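Local coordinates for hypothetical protein Atu1826 (Agrobacterium tumefaciens, PDB 2I3D) that is of unknown function but is probably an alpha/beta hydrolase, related in sequence to the S15 family of X-Pro dipeptidyl-peptidases, at residues I67-F80 with L221-L233. Sequence-based numbering, arbitrary orientation.
Sequences IVYQLFYLFQKRGF and LMGECEDYLDRRL
Leu-74 enters the opposing helix as a knob into a hole formed by Met-222, Cys-225, Glu-226 and Leu-229. With chi1 at 175°, its CG is carried toward that helix and meets CD2 of Leu-229; CD2 of Leu-74 lies on the backbone between Cys-225 and Glu-226, 3.7 Å from Glu-226 N, while its CD1 lies against CB of Glu-226. Leu-229 and Leu-74 lie alongside, pointing opposite ways, and Leu-229 brings its CD2 over one face of the Phe-75 ring, 4.2 Å from the centroid and displaced toward the rim, a CH-pi contact. Selenomethionine Met-222, folded back on itself, curls its CE against the backbone of helix 67-77, 3.5 Å from Gln-70 O. The axes of helix segments 67-77 and 221-233 run in the same general sense, 28° apart with 10.6 Å at closest approach, as expected of neighbouring helices on one side of an alpha/beta hydrolase sheet: Phe-75 rests on strand 49-53 and Cys-225 on strand 171-176. On the same sheet-facing side, Leu-71 CD2 lies 4.1 Å from Cys-225 SG. The more solvent-facing side is polar instead. There Arg-78, just past the helix and ahead of Gly-79, the C-prime residue of a Schellman motif, grips Asp-230 side-on. NE meets OD1 of Asp-230 at 2.7 Å, and NH2 takes its OD2; both bonds are nearly straight (174°), lie in the guanidinium plane and use syn lone pairs, which should fix the rotation of the group. The same NH2 also reaches OE2 of Glu-226 at 2.8 Å, but here the anti lone pair is used, the bond is bent, and the acceptor sits off the guanidinium plane. Glu-226 reaches out straight to make this bond, and its OE2 has a second, long ion pair, 3.7 Å to NZ of exposed Lys-77.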
ATOM      1  N   ILE B  67       4.295   3.550   1.052  1.00 12.69           N
ATOM      2  CA  ILE B  67       5.134   4.686   0.574  1.00 11.47           C
ATOM      3  C   ILE B  67       4.794   5.965   1.361  1.00 11.41           C
ATOM      4  O   ILE B  67       5.683   6.696   1.795  1.00 12.07           O
ATOM      5  CB  ILE B  67       4.972   4.886  -0.949  1.00 12.27           C
ATOM      6  CG1 ILE B  67       5.609   3.698  -1.703  1.00 11.89           C
ATOM      7  CG2 ILE B  67       5.574   6.223  -1.402  1.00 11.67           C
ATOM      8  CD1 ILE B  67       5.293   3.715  -3.188  1.00 13.74           C
ATOM      9  N   VAL B  68       3.495   6.201   1.581  1.00 11.25           N
ATOM     10  CA  VAL B  68       3.064   7.341   2.398  1.00 11.28           C
ATOM     11  C   VAL B  68       3.640   7.263   3.834  1.00 11.91           C
ATOM     12  O   VAL B  68       4.219   8.241   4.369  1.00 12.22           O
ATOM     13  CB  VAL B  68       1.531   7.473   2.403  1.00 11.46           C
ATOM     14  CG1 VAL B  68       1.147   8.612   3.360  1.00 11.49           C
ATOM     15  CG2 VAL B  68       0.978   7.720   0.937  1.00 12.89           C
ATOM     16  N   TYR B  69       3.496   6.088   4.460  1.00 11.50           N
ATOM     17  CA  TYR B  69       4.070   5.838   5.796  1.00 12.06           C
ATOM     18  C   TYR B  69       5.587   6.053   5.823  1.00 12.56           C
ATOM     19  O   TYR B  69       6.094   6.759   6.684  1.00 12.25           O
ATOM     20  CB  TYR B  69       3.715   4.421   6.298  1.00 13.49           C
ATOM     21  CG  TYR B  69       4.372   4.211   7.627  1.00 14.50           C
ATOM     22  CD1 TYR B  69       3.835   4.802   8.777  1.00 16.80           C
ATOM     23  CD2 TYR B  69       5.583   3.540   7.733  1.00 16.59           C
ATOM     24  CE1 TYR B  69       4.460   4.674   9.978  1.00 18.71           C
ATOM     25  CE2 TYR B  69       6.224   3.411   8.968  1.00 17.80           C
ATOM     26  CZ  TYR B  69       5.643   3.984  10.075  1.00 18.53           C
ATOM     27  OH  TYR B  69       6.234   3.896  11.307  1.00 23.04           O
ATOM     28  N   GLN B  70       6.298   5.442   4.863  1.00 11.91           N
ATOM     29  CA  GLN B  70       7.754   5.623   4.806  1.00 13.36           C
ATOM     30  C   GLN B  70       8.172   7.083   4.602  1.00 13.31           C
ATOM     31  O   GLN B  70       9.156   7.521   5.195  1.00 13.13           O
ATOM     32  CB  GLN B  70       8.341   4.757   3.712  1.00 14.25           C
ATOM     33  CG  GLN B  70       8.230   3.255   4.065  1.00 15.18           C
ATOM     34  CD  GLN B  70       9.133   2.870   5.182  1.00 18.93           C
ATOM     35  OE1 GLN B  70      10.300   3.347   5.269  1.00 22.35           O
ATOM     36  NE2 GLN B  70       8.612   2.060   6.102  1.00 22.44           N
ATOM     37  N   LEU B  71       7.437   7.845   3.791  1.00 12.61           N
ATOM     38  CA  LEU B  71       7.760   9.256   3.661  1.00 12.51           C
ATOM     39  C   LEU B  71       7.567   9.952   5.009  1.00 12.87           C
ATOM     40  O   LEU B  71       8.409  10.739   5.438  1.00 13.16           O
ATOM     41  CB  LEU B  71       6.882   9.934   2.596  1.00 11.98           C
ATOM     42  CG  LEU B  71       7.221   9.567   1.131  1.00 11.24           C
ATOM     43  CD1 LEU B  71       6.072   9.884   0.177  1.00 14.61           C
ATOM     44  CD2 LEU B  71       8.550  10.302   0.683  1.00 12.60           C
ATOM     45  N   PHE B  72       6.413   9.693   5.644  1.00 13.50           N
ATOM     46  CA  PHE B  72       6.176  10.214   6.984  1.00 13.64           C
ATOM     47  C   PHE B  72       7.362   9.891   7.918  1.00 14.04           C
ATOM     48  O   PHE B  72       7.912  10.784   8.598  1.00 14.48           O
ATOM     49  CB  PHE B  72       4.881   9.614   7.507  1.00 14.00           C
ATOM     50  CG  PHE B  72       4.518  10.049   8.893  1.00 16.12           C
ATOM     51  CD1 PHE B  72       3.558  11.050   9.090  1.00 17.04           C
ATOM     52  CD2 PHE B  72       5.082   9.411  10.013  1.00 16.45           C
ATOM     53  CE1 PHE B  72       3.168  11.429  10.394  1.00 17.77           C
ATOM     54  CE2 PHE B  72       4.707   9.768  11.314  1.00 18.26           C
ATOM     55  CZ  PHE B  72       3.747  10.791  11.513  1.00 17.14           C
ATOM     56  N   TYR B  73       7.759   8.615   7.957  1.00 14.41           N
ATOM     57  CA  TYR B  73       8.829   8.194   8.853  1.00 16.59           C
ATOM     58  C   TYR B  73      10.179   8.877   8.531  1.00 15.71           C
ATOM     59  O   TYR B  73      10.911   9.249   9.448  1.00 14.94           O
ATOM     60  CB  TYR B  73       8.968   6.679   8.772  1.00 19.04           C
ATOM     61  CG  TYR B  73       9.882   6.081   9.803  1.00 23.42           C
ATOM     62  CD1 TYR B  73       9.541   6.076  11.160  1.00 26.79           C
ATOM     63  CD2 TYR B  73      11.079   5.507   9.417  1.00 28.67           C
ATOM     64  CE1 TYR B  73      10.402   5.508  12.114  1.00 27.50           C
ATOM     65  CE2 TYR B  73      11.945   4.946  10.356  1.00 29.79           C
ATOM     66  CZ  TYR B  73      11.599   4.963  11.686  1.00 27.38           C
ATOM     67  OH  TYR B  73      12.491   4.372  12.557  1.00 28.77           O
ATOM     68  N   LEU B  74      10.487   9.080   7.240  1.00 13.55           N
ATOM     69  CA  LEU B  74      11.682   9.827   6.834  1.00 13.89           C
ATOM     70  C   LEU B  74      11.742  11.222   7.459  1.00 14.25           C
ATOM     71  O   LEU B  74      12.771  11.624   8.066  1.00 15.01           O
ATOM     72  CB  LEU B  74      11.709   9.949   5.307  1.00 13.15           C
ATOM     73  CG  LEU B  74      12.854  10.823   4.776  1.00 13.67           C
ATOM     74  CD1 LEU B  74      14.225  10.353   5.344  1.00 15.96           C
ATOM     75  CD2 LEU B  74      12.830  10.715   3.216  1.00 15.95           C
ATOM     76  N   PHE B  75      10.676  11.986   7.286  1.00 13.91           N
ATOM     77  CA  PHE B  75      10.676  13.336   7.845  1.00 14.23           C
ATOM     78  C   PHE B  75      10.721  13.318   9.372  1.00 16.92           C
ATOM     79  O   PHE B  75      11.427  14.130   9.979  1.00 18.05           O
ATOM     80  CB  PHE B  75       9.495  14.134   7.309  1.00 13.32           C
ATOM     81  CG  PHE B  75       9.684  14.574   5.881  1.00 12.65           C
ATOM     82  CD1 PHE B  75      10.394  15.762   5.580  1.00 11.63           C
ATOM     83  CD2 PHE B  75       9.208  13.778   4.809  1.00 12.23           C
ATOM     84  CE1 PHE B  75      10.581  16.174   4.224  1.00  9.64           C
ATOM     85  CE2 PHE B  75       9.387  14.177   3.435  1.00 12.16           C
ATOM     86  CZ  PHE B  75      10.094  15.363   3.139  1.00 12.04           C
ATOM     87  N   GLN B  76       9.988  12.386   9.959  1.00 17.95           N
ATOM     88  CA  GLN B  76       9.962  12.179  11.414  0.70 20.53           C
ATOM     89  C   GLN B  76      11.384  12.027  11.931  1.00 20.15           C
ATOM     90  O   GLN B  76      11.842  12.720  12.850  1.00 20.63           O
ATOM     91  CB  GLN B  76       9.181  10.881  11.755  0.70 20.74           C
ATOM     92  CG  GLN B  76       9.125  10.601  13.275  0.70 22.94           C
ATOM     93  CD  GLN B  76       8.226   9.439  13.676  0.70 22.92           C
ATOM     94  OE1 GLN B  76       7.492   8.863  12.874  0.70 23.55           O
ATOM     95  NE2 GLN B  76       8.281   9.098  14.958  0.70 26.40           N
ATOM     96  N   LYS B  77      12.089  11.074  11.330  1.00 20.53           N
ATOM     97  CA  LYS B  77      13.448  10.759  11.759  1.00 22.30           C
ATOM     98  C   LYS B  77      14.412  11.926  11.578  1.00 21.48           C
ATOM     99  O   LYS B  77      15.429  11.954  12.264  1.00 22.68           O
ATOM    100  CB  LYS B  77      14.022   9.573  10.995  1.00 21.64           C
ATOM    101  CG  LYS B  77      13.406   8.220  11.247  1.00 26.25           C
ATOM    102  CD  LYS B  77      14.202   7.170  10.392  1.00 27.28           C
ATOM    103  CE  LYS B  77      14.071   7.475   8.873  1.00 31.19           C
ATOM    104  NZ  LYS B  77      15.247   7.142   7.991  1.00 32.61           N
ATOM    105  N   ARG B  78      14.127  12.848  10.646  1.00 20.43           N
ATOM    106  CA  ARG B  78      15.001  14.011  10.420  1.00 20.53           C
ATOM    107  C   ARG B  78      14.588  15.271  11.231  1.00 20.95           C
ATOM    108  O   ARG B  78      15.038  16.397  10.939  1.00 21.99           O
ATOM    109  CB  ARG B  78      15.134  14.318   8.924  1.00 20.59           C
ATOM    110  CG  ARG B  78      15.853  13.232   8.135  1.00 21.61           C
ATOM    111  CD  ARG B  78      17.183  12.834   8.744  1.00 25.75           C
ATOM    112  NE  ARG B  78      17.897  11.924   7.849  1.00 30.09           N
ATOM    113  CZ  ARG B  78      17.878  10.589   7.903  1.00 32.17           C
ATOM    114  NH1 ARG B  78      17.197   9.960   8.854  1.00 34.68           N
ATOM    115  NH2 ARG B  78      18.559   9.878   6.993  1.00 32.61           N
ATOM    116  N   GLY B  79      13.736  15.071  12.238  1.00 19.96           N
ATOM    117  CA  GLY B  79      13.358  16.138  13.184  1.00 20.75           C
ATOM    118  C   GLY B  79      12.215  17.046  12.777  1.00 20.95           C
ATOM    119  O   GLY B  79      11.979  18.079  13.418  1.00 21.15           O
ATOM    120  N   PHE B  80      11.490  16.687  11.719  1.00 19.26           N
ATOM    121  CA  PHE B  80      10.341  17.487  11.298  1.00 19.42           C
ATOM    122  C   PHE B  80       9.120  17.198  12.188  1.00 19.25           C
ATOM    123  O   PHE B  80       8.909  16.066  12.644  1.00 19.09           O
ATOM    124  CB  PHE B  80       9.919  17.135   9.858  1.00 18.62           C
ATOM    125  CG  PHE B  80      10.792  17.743   8.774  1.00 18.13           C
ATOM    126  CD1 PHE B  80      12.097  17.302   8.594  1.00 18.77           C
ATOM    127  CD2 PHE B  80      10.282  18.728   7.919  1.00 18.55           C
ATOM    128  CE1 PHE B  80      12.902  17.853   7.583  1.00 17.71           C
ATOM    129  CE2 PHE B  80      11.072  19.295   6.918  1.00 17.78           C
ATOM    130  CZ  PHE B  80      12.377  18.843   6.735  1.00 17.62           C
ATOM    131  N   LEU B 221      13.361   3.410  -3.882  1.00 10.79           N
ATOM    132  CA  LEU B 221      12.665   4.722  -3.829  1.00 10.06           C
ATOM    133  C   LEU B 221      12.997   5.470  -2.531  1.00 10.56           C
ATOM    134  O   LEU B 221      13.379   6.639  -2.549  1.00 11.74           O
ATOM    135  CB  LEU B 221      11.145   4.499  -3.918  1.00  8.83           C
ATOM    136  CG  LEU B 221      10.270   5.720  -3.631  1.00 10.24           C
ATOM    137  CD1 LEU B 221      10.474   6.828  -4.680  1.00 11.04           C
ATOM    138  CD2 LEU B 221       8.776   5.268  -3.511  1.00 11.77           C
HETATM  139  N   MSE B 222      12.858   4.798  -1.391  1.00 10.55           N
HETATM  140  CA  MSE B 222      12.991   5.488  -0.115  1.00 11.34           C
HETATM  141  C   MSE B 222      14.453   5.906   0.139  1.00 10.73           C
HETATM  142  O   MSE B 222      14.707   6.946   0.751  1.00 12.71           O
HETATM  143  CB  MSE B 222      12.439   4.634   1.027  1.00 12.65           C
HETATM  144  CG  MSE B 222      10.909   4.464   0.978  1.00 14.55           C
HETATM  145 SE   MSE B 222       9.951   6.189   0.638  0.75 21.27          SE
HETATM  146  CE  MSE B 222      10.693   7.101   2.045  1.00 14.02           C
ATOM    147  N   GLY B 223      15.409   5.108  -0.335  1.00 12.38           N
ATOM    148  CA  GLY B 223      16.832   5.494  -0.297  1.00 11.71           C
ATOM    149  C   GLY B 223      17.110   6.774  -1.050  1.00 12.21           C
ATOM    150  O   GLY B 223      17.866   7.628  -0.598  1.00 13.02           O
ATOM    151  N   GLU B 224      16.484   6.914  -2.208  1.00 11.51           N
ATOM    152  CA  GLU B 224      16.651   8.136  -3.015  1.00 11.96           C
ATOM    153  C   GLU B 224      16.000   9.321  -2.319  1.00 11.12           C
ATOM    154  O   GLU B 224      16.597  10.403  -2.278  1.00 11.49           O
ATOM    155  CB  GLU B 224      16.049   7.946  -4.401  1.00 13.18           C
ATOM    156  CG  GLU B 224      16.805   6.891  -5.274  1.00 15.40           C
ATOM    157  CD  GLU B 224      18.111   7.390  -5.885  1.00 20.12           C
ATOM    158  OE1 GLU B 224      18.509   8.559  -5.693  1.00 23.78           O
ATOM    159  OE2 GLU B 224      18.722   6.581  -6.614  1.00 25.49           O
ATOM    160  N   CYS B 225      14.797   9.121  -1.762  1.00 10.63           N
ATOM    161  CA  CYS B 225      14.151  10.198  -0.966  1.00 10.18           C
ATOM    162  C   CYS B 225      15.011  10.619   0.261  1.00 10.80           C
ATOM    163  O   CYS B 225      15.188  11.797   0.521  1.00 10.65           O
ATOM    164  CB  CYS B 225      12.761   9.754  -0.512  1.00 10.73           C
ATOM    165  SG  CYS B 225      11.639   9.567  -1.930  1.00 12.20           S
ATOM    166  N   GLU B 226      15.542   9.626   0.984  1.00 11.27           N
ATOM    167  CA  GLU B 226      16.416   9.890   2.129  1.00 11.90           C
ATOM    168  C   GLU B 226      17.673  10.700   1.734  1.00 12.12           C
ATOM    169  O   GLU B 226      17.963  11.731   2.334  1.00 14.41           O
ATOM    170  CB  GLU B 226      16.790   8.576   2.814  1.00 12.90           C
ATOM    171  CG  GLU B 226      17.652   8.728   4.002  1.00 17.77           C
ATOM    172  CD  GLU B 226      18.035   7.353   4.593  1.00 23.88           C
ATOM    173  OE1 GLU B 226      18.139   6.338   3.826  1.00 26.06           O
ATOM    174  OE2 GLU B 226      18.232   7.303   5.831  1.00 26.68           O
ATOM    175  N   ASP B 227      18.349  10.251   0.680  1.00 12.32           N
ATOM    176  CA  ASP B 227      19.563  10.918   0.187  0.70 12.72           C
ATOM    177  C   ASP B 227      19.237  12.336  -0.220  1.00 12.20           C
ATOM    178  O   ASP B 227      19.991  13.256   0.086  1.00 13.30           O
ATOM    179  CB  ASP B 227      20.172  10.179  -1.007  0.70 13.26           C
ATOM    180  CG  ASP B 227      20.705   8.798  -0.654  0.70 14.30           C
ATOM    181  OD1 ASP B 227      20.822   8.462   0.545  0.70 16.86           O
ATOM    182  OD2 ASP B 227      21.013   8.045  -1.590  0.70 16.65           O
ATOM    183  N   TYR B 228      18.092  12.528  -0.867  1.00 11.86           N
ATOM    184  CA  TYR B 228      17.739  13.874  -1.332  1.00 11.01           C
ATOM    185  C   TYR B 228      17.532  14.807  -0.103  1.00 10.68           C
ATOM    186  O   TYR B 228      18.008  15.942  -0.049  1.00 10.38           O
ATOM    187  CB  TYR B 228      16.463  13.841  -2.185  1.00 11.80           C
ATOM    188  CG  TYR B 228      16.116  15.223  -2.675  1.00 10.24           C
ATOM    189  CD1 TYR B 228      16.918  15.844  -3.663  1.00  9.97           C
ATOM    190  CD2 TYR B 228      15.047  15.932  -2.104  1.00 10.10           C
ATOM    191  CE1 TYR B 228      16.625  17.124  -4.116  1.00 10.40           C
ATOM    192  CE2 TYR B 228      14.739  17.222  -2.504  1.00  9.29           C
ATOM    193  CZ  TYR B 228      15.539  17.828  -3.499  1.00  8.91           C
ATOM    194  OH  TYR B 228      15.233  19.111  -3.877  1.00 10.57           O
ATOM    195  N   LEU B 229      16.783  14.338   0.876  1.00 10.84           N
ATOM    196  CA  LEU B 229      16.478  15.201   2.026  1.00 11.26           C
ATOM    197  C   LEU B 229      17.768  15.496   2.799  1.00 11.57           C
ATOM    198  O   LEU B 229      18.001  16.632   3.229  1.00 12.22           O
ATOM    199  CB  LEU B 229      15.432  14.514   2.908  1.00 11.62           C
ATOM    200  CG  LEU B 229      15.036  15.302   4.159  1.00 13.00           C
ATOM    201  CD1 LEU B 229      14.426  16.619   3.732  1.00 10.38           C
ATOM    202  CD2 LEU B 229      14.029  14.450   4.972  1.00 12.67           C
ATOM    203  N   ASP B 230      18.619  14.484   2.942  1.00 11.77           N
ATOM    204  CA  ASP B 230      19.897  14.664   3.629  1.00 12.90           C
ATOM    205  C   ASP B 230      20.778  15.681   2.937  1.00 12.38           C
ATOM    206  O   ASP B 230      21.359  16.576   3.600  1.00 13.42           O
ATOM    207  CB  ASP B 230      20.600  13.312   3.804  1.00 14.42           C
ATOM    208  CG  ASP B 230      19.995  12.513   4.955  1.00 16.77           C
ATOM    209  OD1 ASP B 230      19.245  13.110   5.795  1.00 19.54           O
ATOM    210  OD2 ASP B 230      20.245  11.299   5.028  1.00 21.54           O
ATOM    211  N   ARG B 231      20.849  15.582   1.609  1.00 10.92           N
ATOM    212  CA  ARG B 231      21.611  16.591   0.872  1.00 11.11           C
ATOM    213  C   ARG B 231      21.008  17.989   1.020  1.00 11.68           C
ATOM    214  O   ARG B 231      21.734  18.972   1.273  1.00 12.90           O
ATOM    215  CB  ARG B 231      21.803  16.176  -0.586  1.00 11.98           C
ATOM    216  CG  ARG B 231      22.804  15.021  -0.682  1.00 10.97           C
ATOM    217  CD  ARG B 231      22.968  14.496  -2.115  1.00 13.29           C
ATOM    218  NE  ARG B 231      23.739  15.398  -2.983  1.00 11.89           N
ATOM    219  CZ  ARG B 231      23.885  15.195  -4.285  1.00 14.46           C
ATOM    220  NH1 ARG B 231      23.354  14.078  -4.865  1.00 14.64           N
ATOM    221  NH2 ARG B 231      24.627  16.060  -4.997  1.00 11.35           N
ATOM    222  N   ARG B 232      19.679  18.088   0.925  1.00 10.88           N
ATOM    223  CA  ARG B 232      19.027  19.408   1.060  1.00  9.96           C
ATOM    224  C   ARG B 232      19.270  19.944   2.466  1.00 11.28           C
ATOM    225  O   ARG B 232      19.529  21.133   2.610  1.00 13.40           O
ATOM    226  CB  ARG B 232      17.512  19.280   0.759  1.00 10.60           C
ATOM    227  CG  ARG B 232      17.173  19.141  -0.736  1.00 10.56           C
ATOM    228  CD  ARG B 232      17.272  20.480  -1.472  1.00 11.89           C
ATOM    229  NE  ARG B 232      16.514  21.575  -0.827  1.00 13.29           N
ATOM    230  CZ  ARG B 232      15.245  21.912  -1.128  1.00 12.70           C
ATOM    231  NH1 ARG B 232      14.529  21.211  -2.014  1.00 11.93           N
ATOM    232  NH2 ARG B 232      14.667  22.930  -0.508  1.00 12.83           N
ATOM    233  N   LEU B 233      19.175  19.103   3.507  1.00 12.06           N
ATOM    234  CA  LEU B 233      19.445  19.619   4.873  1.00 12.84           C
ATOM    235  C   LEU B 233      20.896  20.062   5.062  1.00 14.09           C
ATOM    236  O   LEU B 233      21.193  20.837   5.985  1.00 15.96           O
ATOM    237  CB  LEU B 233      19.075  18.550   5.893  1.00 14.12           C
ATOM    238  CG  LEU B 233      17.561  18.297   5.921  1.00 15.12           C
ATOM    239  CD1 LEU B 233      17.250  17.095   6.812  1.00 16.26           C
ATOM    240  CD2 LEU B 233      16.781  19.555   6.358  1.00 18.45           C
TER